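Local coordinates for protein disulphide isomerase (PDB 3FK8) that probably works as a thiol-disulphide isomerase or oxidoreductase of the thioredoxin superfamily, rearranging disulphide bonds in other proteins, at residues 30-35 with 63-68; 57-62 with 127-132; 82-87 with 102-107; 93-98 with 111-116. One frame throughout, in Å; residues are numbered along the deposited sequence.

In the fold
Interaction 1 supplies the parallel edge of the sheet, where strands 32-37 and 65-70 are joined by backbone hydrogen bonds. The other three are mainly side-chain contacts around that sheet. Interaction 2 is buried, joining helices 54-63 and 121-132 over the face that carries Leu33, and relies on apolar side chains, without hydrogen bonds between the helices. Interaction 4, also buried, meets it through Leu113, which touches Phe127 and Phe128; it sets the cis proline before strand 94-98 against a loop and adds a bridging water. Interaction 3 lies at the surface beside strand 104-107, at the other edge of the sheet, and combines small apolar touches with one weak hydrogen bond.

Interaction 1 of 4, residues 30-35 with 63-68; sequences KPTLLV and HFEVVK
Pro31 brings CG up obliquely to the ring of Phe64, 3.8 Å from its CD1, the two side chains crossing at about a right angle. The CB of Leu33 comes against the same aromatic ring, so Phe64, the first residue past helix 54-63, packs on the start of strand 32-37; beyond it lies Ile131 of helix 121-132. From here the strands run parallel in register, Thr32 beside Glu65 through Val35 beside Lys68. The amide of Glu65 reaches the O of Pro31 in the carbonyl plane. Leu33 then uses both of its backbone polar groups: its N donates to the O of Glu65 at 2.7 Å, almost straight at 174°, and its O receives the N of Val67 at 2.9 Å. The N of Val35 bonds in turn to the O of Val67. Leu34 and Val67 lie side by side on one face, CD2 of Leu34 4.0 Å from CB of Val67; these branched apolar chains suit a buried place, Val67 covered by Ala21 of helix 14-28 and Leu34 by Tyr84. Leu33 points to the other face, toward Phe128.

Just before the strand, Lys30, in the conformer described, bends at chi3 (81°) and brings CE against the backbone N of Phe64. Its NZ bonds to the O of Ala61, while the salt bridge from Lys30 NZ to OE2 of Glu65 is long, at 3.9 Å, and doubtful. Lys68, at the far end, sends its amine to Asp48. The pairing therefore rests on backbone bonds in a partly buried pair of strands, with charge kept to the margins; any Lys30-Glu65 attraction is probably a modest addition.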
loop_
_atom_site.group_PDB
_atom_site.type_symbol
_atom_site.label_atom_id
_atom_site.label_comp_id
_atom_site.label_asym_id
_atom_site.label_seq_id
_atom_site.Cartn_x
_atom_site.Cartn_y
_atom_site.Cartn_z
ATOM N N LYS A 30 -15.003 0.355 5.356
ATOM C CA LYS A 30 -13.675 0.942 5.449
ATOM C C LYS A 30 -13.039 1.036 4.078
ATOM O O LYS A 30 -13.315 0.221 3.197
ATOM C CB LYS A 30 -12.753 0.101 6.322
ATOM C CG LYS A 30 -13.088 0.144 7.805
ATOM C CD LYS A 30 -12.489 -1.043 8.475
ATOM C CE LYS A 30 -11.040 -0.843 8.771
ATOM N NZ LYS A 30 -10.621 -1.783 9.841
ATOM N N PRO A 31 -12.214 2.058 3.879
ATOM C CA PRO A 31 -11.392 2.088 2.656
ATOM C C PRO A 31 -10.333 0.975 2.662
ATOM O O PRO A 31 -9.945 0.451 3.738
ATOM C CB PRO A 31 -10.726 3.462 2.744
ATOM C CG PRO A 31 -10.670 3.788 4.187
ATOM C CD PRO A 31 -11.884 3.160 4.805
ATOM N N THR A 32 -9.878 0.612 1.474
ATOM C CA THR A 32 -8.797 -0.349 1.303
ATOM C C THR A 32 -7.537 0.375 0.845
ATOM O O THR A 32 -7.588 1.252 -0.017
ATOM C CB THR A 32 -9.190 -1.393 0.276
ATOM O OG1 THR A 32 -10.348 -2.077 0.747
ATOM C CG2 THR A 32 -8.054 -2.408 0.008
ATOM N N LEU A 33 -6.415 0.026 1.458
ATOM C CA LEU A 33 -5.120 0.548 1.100
ATOM C C LEU A 33 -4.357 -0.502 0.299
ATOM O O LEU A 33 -4.104 -1.598 0.782
ATOM C CB LEU A 33 -4.403 0.816 2.396
ATOM C CG LEU A 33 -3.025 1.364 2.357
ATOM C CD1 LEU A 33 -3.066 2.761 1.727
ATOM C CD2 LEU A 33 -2.398 1.429 3.754
ATOM N N LEU A 34 -4.072 -0.164 -0.943
ATOM C CA LEU A 34 -3.230 -1.003 -1.794
ATOM C C LEU A 34 -1.798 -0.436 -1.777
ATOM O O LEU A 34 -1.607 0.746 -2.093
ATOM C CB LEU A 34 -3.739 -0.965 -3.211
ATOM C CG LEU A 34 -5.180 -1.352 -3.485
ATOM C CD1 LEU A 34 -5.518 -1.380 -4.966
ATOM C CD2 LEU A 34 -5.505 -2.685 -2.834
ATOM N N VAL A 35 -0.847 -1.267 -1.383
ATOM C CA VAL A 35 0.548 -0.837 -1.274
ATOM C C VAL A 35 1.347 -1.577 -2.308
ATOM O O VAL A 35 1.490 -2.810 -2.240
ATOM C CB VAL A 35 1.153 -1.088 0.132
ATOM C CG1 VAL A 35 2.526 -0.478 0.205
ATOM C CG2 VAL A 35 0.204 -0.542 1.222
ATOM N N HIS A 63 -8.388 1.919 10.465
ATOM C CA HIS A 63 -8.974 2.665 9.360
ATOM C C HIS A 63 -9.026 1.999 8.018
ATOM O O HIS A 63 -9.843 2.427 7.192
ATOM C CB HIS A 63 -8.255 3.988 9.212
ATOM C CG HIS A 63 -8.541 4.906 10.330
ATOM N ND1 HIS A 63 -7.666 5.074 11.371
ATOM C CD2 HIS A 63 -9.632 5.654 10.620
ATOM C CE1 HIS A 63 -8.193 5.908 12.252
ATOM N NE2 HIS A 63 -9.371 6.286 11.808
ATOM N N PHE A 64 -8.224 0.968 7.770
ATOM C CA PHE A 64 -8.091 0.397 6.423
ATOM C C PHE A 64 -8.119 -1.093 6.413
ATOM O O PHE A 64 -7.728 -1.754 7.392
ATOM C CB PHE A 64 -6.715 0.773 5.826
ATOM C CG PHE A 64 -6.491 2.251 5.674
ATOM C CD1 PHE A 64 -7.033 2.920 4.570
ATOM C CD2 PHE A 64 -5.684 2.958 6.604
ATOM C CE1 PHE A 64 -6.834 4.278 4.432
ATOM C CE2 PHE A 64 -5.486 4.320 6.462
ATOM C CZ PHE A 64 -6.051 4.981 5.353
ATOM N N GLU A 65 -8.575 -1.641 5.300
ATOM C CA GLU A 65 -8.186 -3.005 4.910
ATOM C C GLU A 65 -6.925 -2.819 4.095
ATOM O O GLU A 65 -6.745 -1.742 3.501
ATOM C CB GLU A 65 -9.290 -3.643 4.071
ATOM C CG GLU A 65 -10.615 -3.860 4.850
ATOM C CD GLU A 65 -10.481 -4.792 6.032
ATOM O OE1 GLU A 65 -9.725 -5.792 5.958
ATOM O OE2 GLU A 65 -11.122 -4.510 7.079
ATOM N N VAL A 66 -5.991 -3.746 4.140
ATOM C CA VAL A 66 -4.681 -3.505 3.476
ATOM C C VAL A 66 -4.269 -4.710 2.637
ATOM O O VAL A 66 -4.450 -5.870 3.043
ATOM C CB VAL A 66 -3.572 -3.335 4.502
ATOM C CG1 VAL A 66 -2.221 -3.060 3.837
ATOM C CG2 VAL A 66 -3.882 -2.248 5.478
ATOM N N VAL A 67 -3.725 -4.431 1.454
ATOM C CA VAL A 67 -3.155 -5.455 0.555
ATOM C C VAL A 67 -1.831 -4.951 0.045
ATOM O O VAL A 67 -1.770 -3.827 -0.451
ATOM C CB VAL A 67 -4.031 -5.743 -0.690
ATOM C CG1 VAL A 67 -3.361 -6.759 -1.643
ATOM C CG2 VAL A 67 -5.394 -6.239 -0.282
ATOM N N LYS A 68 -0.792 -5.789 0.136
ATOM C CA LYS A 68 0.515 -5.504 -0.475
ATOM C C LYS A 68 0.627 -6.184 -1.808
ATOM O O LYS A 68 0.340 -7.388 -1.864
ATOM C CB LYS A 68 1.663 -5.918 0.433
ATOM C CG LYS A 68 1.967 -4.880 1.525
ATOM C CD LYS A 68 3.192 -5.286 2.355
ATOM C CE LYS A 68 2.777 -6.193 3.493
ATOM N NZ LYS A 68 3.909 -6.546 4.436
#

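Interaction 2 of 4, residues 57-62 with 127-132; sequences TALIAK and FFAKIT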
loop_
_atom_site.group_PDB
_atom_site.type_symbol
_atom_site.label_atom_id
_atom_site.label_comp_id
_atom_site.label_asym_id
_atom_site.label_seq_id
_atom_site.Cartn_x
_atom_site.Cartn_y
_atom_site.Cartn_z
ATOM N N THR A 57 0.652 0.696 13.298
ATOM C CA THR A 57 -0.206 -0.511 13.142
ATOM C C THR A 57 -1.618 -0.172 13.598
ATOM O O THR A 57 -2.581 -0.572 12.950
ATOM C CB THR A 57 0.258 -1.701 14.038
ATOM O OG1 THR A 57 1.444 -2.231 13.494
ATOM C CG2 THR A 57 -0.794 -2.841 14.078
ATOM N N ALA A 58 -1.743 0.517 14.737
ATOM C CA ALA A 58 -3.045 0.809 15.279
ATOM C C ALA A 58 -3.785 1.737 14.357
ATOM O O ALA A 58 -4.972 1.526 14.105
ATOM C CB ALA A 58 -2.922 1.459 16.687
ATOM N N LEU A 59 -3.105 2.770 13.839
ATOM C CA LEU A 59 -3.761 3.692 12.880
ATOM C C LEU A 59 -4.271 2.948 11.648
ATOM O O LEU A 59 -5.455 3.107 11.243
ATOM C CB LEU A 59 -2.756 4.710 12.440
ATOM C CG LEU A 59 -3.289 5.689 11.393
ATOM C CD1 LEU A 59 -4.272 6.698 11.966
ATOM C CD2 LEU A 59 -2.151 6.451 10.656
ATOM N N ILE A 60 -3.407 2.099 11.072
ATOM C CA ILE A 60 -3.754 1.434 9.801
ATOM C C ILE A 60 -4.866 0.399 10.043
ATOM O O ILE A 60 -5.865 0.316 9.280
ATOM C CB ILE A 60 -2.505 0.748 9.183
ATOM C CG1 ILE A 60 -1.414 1.791 8.794
ATOM C CG2 ILE A 60 -2.870 -0.065 7.950
ATOM C CD1 ILE A 60 -1.870 2.900 7.836
ATOM N N ALA A 61 -4.730 -0.383 11.117
ATOM C CA ALA A 61 -5.714 -1.440 11.380
ATOM C C ALA A 61 -7.101 -0.852 11.656
ATOM O O ALA A 61 -8.136 -1.419 11.237
ATOM C CB ALA A 61 -5.248 -2.377 12.509
ATOM N N LYS A 62 -7.149 0.275 12.363
ATOM C CA LYS A 62 -8.444 0.871 12.665
ATOM C C LYS A 62 -9.177 1.395 11.414
ATOM O O LYS A 62 -10.424 1.331 11.305
ATOM C CB LYS A 62 -8.252 1.992 13.662
ATOM C CG LYS A 62 -9.508 2.871 13.862
ATOM C CD LYS A 62 -9.387 3.683 15.134
ATOM C CE LYS A 62 -10.743 4.285 15.493
ATOM N NZ LYS A 62 -11.234 5.168 14.397
ATOM N N PHE A 127 1.351 11.032 7.085
ATOM C CA PHE A 127 0.887 10.782 5.719
ATOM C C PHE A 127 -0.415 9.962 5.760
ATOM O O PHE A 127 -1.419 10.298 5.105
ATOM C CB PHE A 127 1.972 10.029 4.936
ATOM C CG PHE A 127 1.536 9.693 3.534
ATOM C CD1 PHE A 127 1.789 10.579 2.506
ATOM C CD2 PHE A 127 0.845 8.514 3.269
ATOM C CE1 PHE A 127 1.343 10.298 1.204
ATOM C CE2 PHE A 127 0.395 8.214 1.955
ATOM C CZ PHE A 127 0.655 9.092 0.962
ATOM N N PHE A 128 -0.426 8.862 6.494
ATOM C CA PHE A 128 -1.605 8.013 6.538
ATOM C C PHE A 128 -2.741 8.602 7.371
ATOM O O PHE A 128 -3.912 8.492 7.025
ATOM C CB PHE A 128 -1.210 6.581 6.979
ATOM C CG PHE A 128 -0.415 5.857 5.929
ATOM C CD1 PHE A 128 -1.098 5.274 4.828
ATOM C CD2 PHE A 128 0.964 5.853 5.919
ATOM C CE1 PHE A 128 -0.394 4.650 3.813
ATOM C CE2 PHE A 128 1.663 5.266 4.887
ATOM C CZ PHE A 128 0.989 4.667 3.827
ATOM N N ALA A 129 -2.379 9.337 8.418
ATOM C CA ALA A 129 -3.380 10.015 9.256
ATOM C C ALA A 129 -4.160 11.043 8.442
ATOM O O ALA A 129 -5.388 11.169 8.629
ATOM C CB ALA A 129 -2.720 10.674 10.470
ATOM N N LYS A 130 -3.498 11.798 7.554
ATOM C CA LYS A 130 -4.182 12.774 6.708
ATOM C C LYS A 130 -5.293 12.119 5.906
ATOM O O LYS A 130 -6.359 12.712 5.720
ATOM C CB LYS A 130 -3.199 13.485 5.785
ATOM C CG LYS A 130 -3.776 14.705 5.083
ATOM C CD LYS A 130 -2.902 15.904 5.336
ATOM C CE LYS A 130 -1.532 15.701 4.713
ATOM N NZ LYS A 130 -0.764 14.569 5.309
ATOM N N ILE A 131 -5.042 10.903 5.387
ATOM C CA ILE A 131 -6.048 10.194 4.622
ATOM C C ILE A 131 -7.258 9.860 5.515
ATOM O O ILE A 131 -8.404 9.896 5.050
ATOM C CB ILE A 131 -5.446 8.931 4.021
ATOM C CG1 ILE A 131 -4.379 9.274 2.980
ATOM C CG2 ILE A 131 -6.545 8.029 3.439
ATOM C CD1 ILE A 131 -3.409 8.098 2.667
ATOM N N THR A 132 -7.017 9.602 6.801
ATOM C CA THR A 132 -8.106 9.206 7.713
ATOM C C THR A 132 -8.921 10.401 8.207
ATOM O O THR A 132 -9.975 10.194 8.811
ATOM C CB THR A 132 -7.590 8.387 8.932
ATOM O OG1 THR A 132 -6.842 9.245 9.821
ATOM C CG2 THR A 132 -6.720 7.210 8.474
#
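This is a buried, apolar helix-to-helix contact between helix 54-63 and the C-terminal helix 121-132, which lie on the same side of the central sheet. Their short segments run at 31° to each other with axes 10.3 Å apart, a spacing bridged by the branched side chains of Leu59 and Ile60. Leu59 points toward the other helix, and its CG stands anti to the backbone N (chi1 177°), which carries CD2 across to the backbone: CD2 of Leu59 is 3.7 Å from N of Ala129 and 3.8 Å from CB of Phe128. The small side chain of Ala129 allows this close approach to the helix itself. Ile60 starts off to the side, but its end swings in, and CD1 of Ile60 rests 3.8 Å from CG of Phe128, meeting the root of the ring obliquely.

The ring of Phe128 is also covered on one face by its neighbour, CD2 of Phe127 standing 3.6 Å above the plane over the ring centre. Farther out, Leu47 and Leu51 of helix 42-51 pack against Phe128. Near the chain end, Thr132 returns its OG1 to the O of Ala129 at 2.7 Å, a bond that satisfies the hydroxyl within its own helix while CD1 of Leu59 lies close by. Helices packed on one face of a central mixed sheet, with helix 14-28 on the other, are characteristic of the thioredoxin fold.

Interaction 3 of 4, residues 82-87 with 102-107; sequences QAYGDP and GKVRYT. With FMT (formic acid), chain E.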
loop_
_atom_site.group_PDB
_atom_site.type_symbol
_atom_site.label_atom_id
_atom_site.label_comp_id
_atom_site.label_asym_id
_atom_site.label_seq_id
_atom_site.Cartn_x
_atom_site.Cartn_y
_atom_site.Cartn_z
ATOM N N GLN A 82 -1.986 -0.646 -13.452
ATOM C CA GLN A 82 -2.685 0.132 -14.486
ATOM C C GLN A 82 -4.165 0.295 -14.168
ATOM O O GLN A 82 -4.745 1.339 -14.442
ATOM C CB GLN A 82 -2.512 -0.524 -15.840
ATOM C CG GLN A 82 -1.093 -0.429 -16.378
ATOM C CD GLN A 82 -0.973 -1.122 -17.720
ATOM O OE1 GLN A 82 -1.339 -2.279 -17.869
ATOM N NE2 GLN A 82 -0.442 -0.404 -18.703
ATOM N N ALA A 83 -4.789 -0.728 -13.568
ATOM C CA ALA A 83 -6.228 -0.712 -13.308
ATOM C C ALA A 83 -6.614 0.347 -12.288
ATOM O O ALA A 83 -7.725 0.830 -12.281
ATOM C CB ALA A 83 -6.703 -2.089 -12.833
ATOM N N TYR A 84 -5.650 0.654 -11.403
ATOM C CA TYR A 84 -5.892 1.490 -10.234
ATOM C C TYR A 84 -5.156 2.805 -10.353
ATOM O O TYR A 84 -4.889 3.472 -9.347
ATOM C CB TYR A 84 -5.577 0.722 -8.922
ATOM C CG TYR A 84 -6.619 -0.256 -8.578
ATOM C CD1 TYR A 84 -7.815 0.149 -7.996
ATOM C CD2 TYR A 84 -6.474 -1.615 -8.870
ATOM C CE1 TYR A 84 -8.830 -0.763 -7.741
ATOM C CE2 TYR A 84 -7.499 -2.551 -8.582
ATOM C CZ TYR A 84 -8.660 -2.125 -7.982
ATOM O OH TYR A 84 -9.682 -3.035 -7.799
ATOM N N GLY A 85 -4.873 3.214 -11.588
ATOM C CA GLY A 85 -4.402 4.562 -11.835
ATOM C C GLY A 85 -2.903 4.760 -11.937
ATOM O O GLY A 85 -2.427 5.894 -11.747
ATOM N N ASP A 86 -2.170 3.698 -12.284
ATOM C CA ASP A 86 -0.709 3.742 -12.474
ATOM C C ASP A 86 0.069 4.287 -11.302
ATOM O O ASP A 86 0.962 5.092 -11.534
ATOM C CB ASP A 86 -0.355 4.519 -13.736
ATOM C CG ASP A 86 -0.893 3.878 -14.979
ATOM O OD1 ASP A 86 -0.536 2.710 -15.254
ATOM O OD2 ASP A 86 -1.642 4.567 -15.709
ATOM N N PRO A 87 -0.215 3.855 -10.074
ATOM C CA PRO A 87 0.457 4.453 -8.924
ATOM C C PRO A 87 1.992 4.308 -8.988
ATOM O O PRO A 87 2.691 5.139 -8.434
ATOM C CB PRO A 87 -0.098 3.617 -7.743
ATOM C CG PRO A 87 -0.575 2.351 -8.367
ATOM C CD PRO A 87 -1.144 2.787 -9.643
ATOM N N GLY A 102 -15.571 0.591 -3.683
ATOM C CA GLY A 102 -14.774 0.007 -4.758
ATOM C C GLY A 102 -14.153 1.010 -5.727
ATOM O O GLY A 102 -13.445 0.598 -6.647
ATOM N N LYS A 103 -14.381 2.297 -5.494
ATOM C CA LYS A 103 -13.849 3.315 -6.380
ATOM C C LYS A 103 -12.647 3.989 -5.776
ATOM O O LYS A 103 -12.642 4.338 -4.574
ATOM C CB LYS A 103 -14.959 4.355 -6.699
ATOM C CG LYS A 103 -16.222 3.766 -7.403
ATOM C CD LYS A 103 -15.886 3.142 -8.786
ATOM C CE LYS A 103 -17.167 2.703 -9.479
ATOM N NZ LYS A 103 -17.046 2.210 -10.890
ATOM N N VAL A 104 -11.637 4.228 -6.595
ATOM C CA VAL A 104 -10.408 4.872 -6.103
ATOM C C VAL A 104 -10.709 6.270 -5.532
ATOM O O VAL A 104 -11.449 7.041 -6.170
ATOM C CB VAL A 104 -9.431 5.038 -7.289
ATOM C CG1 VAL A 104 -8.279 5.979 -6.895
ATOM C CG2 VAL A 104 -8.889 3.680 -7.714
ATOM N N ARG A 105 -10.128 6.592 -4.386
ATOM C CA ARG A 105 -10.155 7.946 -3.823
ATOM C C ARG A 105 -8.889 8.701 -4.082
ATOM O O ARG A 105 -8.932 9.906 -4.384
ATOM C CB ARG A 105 -10.344 7.915 -2.298
ATOM C CG ARG A 105 -10.254 9.307 -1.656
ATOM C CD ARG A 105 -10.371 9.301 -0.152
ATOM N NE ARG A 105 -10.128 10.649 0.360
ATOM C CZ ARG A 105 -9.742 10.934 1.607
ATOM N NH1 ARG A 105 -9.549 9.967 2.492
ATOM N NH2 ARG A 105 -9.536 12.196 1.947
ATOM N N TYR A 106 -7.741 8.051 -3.893
ATOM C CA TYR A 106 -6.471 8.752 -3.900
ATOM C C TYR A 106 -5.406 7.788 -4.364
ATOM O O TYR A 106 -5.468 6.612 -4.037
ATOM C CB TYR A 106 -6.145 9.270 -2.493
ATOM C CG TYR A 106 -4.734 9.845 -2.335
ATOM C CD1 TYR A 106 -4.314 11.011 -3.018
ATOM C CD2 TYR A 106 -3.815 9.203 -1.525
ATOM C CE1 TYR A 106 -3.009 11.525 -2.853
ATOM C CE2 TYR A 106 -2.521 9.712 -1.372
ATOM C CZ TYR A 106 -2.119 10.839 -2.022
ATOM O OH TYR A 106 -0.819 11.279 -1.805
ATOM N N THR A 107 -4.463 8.288 -5.140
ATOM C CA THR A 107 -3.303 7.540 -5.548
ATOM C C THR A 107 -2.059 8.442 -5.340
ATOM O O THR A 107 -2.128 9.662 -5.538
ATOM C CB THR A 107 -3.478 7.107 -7.039
ATOM O OG1 THR A 107 -4.569 6.169 -7.185
ATOM C CG2 THR A 107 -2.249 6.488 -7.562
HETATM C C FMT E . -11.582 7.330 2.450
HETATM O O1 FMT E . -10.410 7.077 2.776
HETATM O O2 FMT E . -12.445 6.502 2.108
#
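Thr107, in the conformer described, touches the loop 84-87 with both branches of its side chain. Its CG2, anti to the backbone N, lies 3.6 Å from CB of Pro87, while its OG1 gives a weak hydrogen bond to the O of Tyr84 at 3.5 Å. A threonine suits this place because one branch packs and the other may donate weakly. Three residues earlier on the strand, CG2 of Val104 meets the Tyr84 ring at its edge, in plane, 3.7 Å from CD1 of the tyrosine.

Around this shell, Tyr84 also leans on Val18 and Leu22 of helix 14-28 and on Leu34, so its ring links the loop to helix and sheet alike. Gly85, with a positive phi of 96°, takes a backbone shape that suits a residue without a side chain. Arg105 extends the other way; its NH1 bonds to the O of Ile131 and, weakly, to O1 of a bound formic acid, 3.0 Å from NH1 and probably from the crystallisation liquor. Arg105 and Tyr106 both face Val97, a classic beta bulge in the antiparallel pair formed by strands 94-98 and 104-107. Such an antiparallel edge, reached by the loop that leads on to the cis proline, belongs to the C-terminal half of a thioredoxin fold.

Interaction 4 of 4, residues 93-98 with 111-116; sequences PAVVVV and GELANA
The flat group here is the peptide that follows Leu113, and the puckered ring of Pro93 lies against its oxygen: CD of Pro93 is 3.4 Å from the O of Leu113, and CG lies equally near that oxygen. The same CG comes within 4.1 Å of CB of Leu113, the two side chains crossing at about a right angle, and within 4.3 Å of CB of Ala116. Outside the two segments, the proline ring also touches Asp43, Cys44 and Leu47 of helix 42-51.

Leu113 reaches beyond the proline to the strand. Its CG is anti to the carbonyl carbon (chi1 -60°) and its CD1 comes 3.8 Å from CG1 of Val95, one branched aliphatic chain set across the other. Phe127 and Phe128 close round the leucine, a setting that calls for a large apolar residue. The backbones are joined through a water, which donates to the O of Pro93 at 2.8 Å and accepts from the N of Leu113 at 2.9 Å, thus satisfying both polar groups beside apolar neighbours. Two type I turns shape the loop, the first closed by the N of Ala114 on the O of Gly111, the second by a weak bond from the N of Ala116 to the O of Leu113.

The peptide before Pro93 is cis, and the ring lies against Cys44, which with Cys41 forms what is probably a CxxC redox motif at a helix start. A cis proline packed beside that motif is a hallmark of the thioredoxin active site.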
loop_
_atom_site.group_PDB
_atom_site.type_symbol
_atom_site.label_atom_id
_atom_site.label_comp_id
_atom_site.label_asym_id
_atom_site.label_seq_id
_atom_site.Cartn_x
_atom_site.Cartn_y
_atom_site.Cartn_z
ATOM N N PRO A 93 7.825 2.789 -2.923
ATOM C CA PRO A 93 6.453 2.289 -2.756
ATOM C C PRO A 93 5.444 3.312 -3.158
ATOM O O PRO A 93 5.705 4.507 -3.111
ATOM C CB PRO A 93 6.377 1.986 -1.245
ATOM C CG PRO A 93 7.375 2.957 -0.649
ATOM C CD PRO A 93 8.498 3.029 -1.636
ATOM N N ALA A 94 4.283 2.853 -3.585
ATOM C CA ALA A 94 3.158 3.703 -4.002
ATOM C C ALA A 94 1.890 3.159 -3.419
ATOM O O ALA A 94 1.784 1.970 -3.168
ATOM C CB ALA A 94 3.069 3.769 -5.508
ATOM N N VAL A 95 0.918 4.027 -3.170
ATOM C CA VAL A 95 -0.325 3.567 -2.573
ATOM C C VAL A 95 -1.543 4.040 -3.366
ATOM O O VAL A 95 -1.496 5.078 -4.046
ATOM C CB VAL A 95 -0.468 3.853 -1.046
ATOM C CG1 VAL A 95 0.744 3.260 -0.170
ATOM C CG2 VAL A 95 -0.498 5.259 -0.832
ATOM N N VAL A 96 -2.595 3.240 -3.267
ATOM C CA VAL A 96 -3.930 3.607 -3.747
ATOM C C VAL A 96 -4.874 3.433 -2.566
ATOM O O VAL A 96 -4.827 2.419 -1.891
ATOM C CB VAL A 96 -4.394 2.710 -4.932
ATOM C CG1 VAL A 96 -5.792 3.091 -5.420
ATOM C CG2 VAL A 96 -3.408 2.772 -6.042
ATOM N N VAL A 97 -5.757 4.408 -2.342
ATOM C CA VAL A 97 -6.810 4.273 -1.337
ATOM C C VAL A 97 -8.089 4.066 -2.162
ATOM O O VAL A 97 -8.423 4.893 -3.021
ATOM C CB VAL A 97 -6.946 5.578 -0.492
ATOM C CG1 VAL A 97 -8.149 5.512 0.465
ATOM C CG2 VAL A 97 -5.635 5.876 0.249
ATOM N N VAL A 98 -8.778 2.961 -1.928
ATOM C CA VAL A 98 -10.035 2.688 -2.612
ATOM C C VAL A 98 -11.132 2.809 -1.554
ATOM O O VAL A 98 -11.048 2.181 -0.483
ATOM C CB VAL A 98 -10.017 1.251 -3.212
ATOM C CG1 VAL A 98 -11.267 0.947 -4.064
ATOM C CG2 VAL A 98 -8.727 1.078 -4.048
ATOM N N GLY A 111 5.340 10.340 -6.398
ATOM C CA GLY A 111 6.426 9.710 -5.678
ATOM C C GLY A 111 6.451 10.157 -4.229
ATOM O O GLY A 111 7.506 10.173 -3.596
ATOM N N GLU A 112 5.257 10.418 -3.671
ATOM C CA GLU A 112 5.109 10.873 -2.272
ATOM C C GLU A 112 5.836 9.987 -1.260
ATOM O O GLU A 112 6.352 10.474 -0.259
ATOM C CB GLU A 112 3.630 10.942 -1.882
ATOM C CG GLU A 112 2.887 12.118 -2.474
ATOM C CD GLU A 112 2.233 11.841 -3.830
ATOM O OE1 GLU A 112 2.691 10.952 -4.589
ATOM O OE2 GLU A 112 1.308 12.619 -4.193
ATOM N N LEU A 113 5.850 8.669 -1.507
ATOM C CA LEU A 113 6.501 7.715 -0.592
ATOM C C LEU A 113 7.768 7.111 -1.189
ATOM O O LEU A 113 8.343 6.214 -0.578
ATOM C CB LEU A 113 5.517 6.599 -0.170
ATOM C CG LEU A 113 4.279 7.135 0.540
ATOM C CD1 LEU A 113 3.318 5.965 0.750
ATOM C CD2 LEU A 113 4.619 7.805 1.880
ATOM N N ALA A 114 8.242 7.651 -2.308
ATOM C CA ALA A 114 9.361 6.997 -2.987
ATOM C C ALA A 114 10.700 7.151 -2.236
ATOM O O ALA A 114 11.662 6.464 -2.562
ATOM C CB ALA A 114 9.442 7.456 -4.420
ATOM N N ASN A 115 10.750 8.063 -1.259
ATOM C CA ASN A 115 11.918 8.180 -0.377
ATOM C C ASN A 115 11.587 7.778 1.042
ATOM O O ASN A 115 12.150 8.339 1.989
ATOM C CB ASN A 115 12.544 9.571 -0.502
ATOM C CG ASN A 115 13.334 9.668 -1.794
ATOM O OD1 ASN A 115 14.459 9.161 -1.882
ATOM N ND2 ASN A 115 12.722 10.264 -2.828
ATOM N N ALA A 116 10.705 6.780 1.208
ATOM C CA ALA A 116 10.275 6.386 2.565
ATOM C C ALA A 116 11.445 5.977 3.471
ATOM O O ALA A 116 11.331 6.122 4.683
ATOM C CB ALA A 116 9.245 5.265 2.487
HETATM O O HOH W 1 4.880 7.102 -3.742
#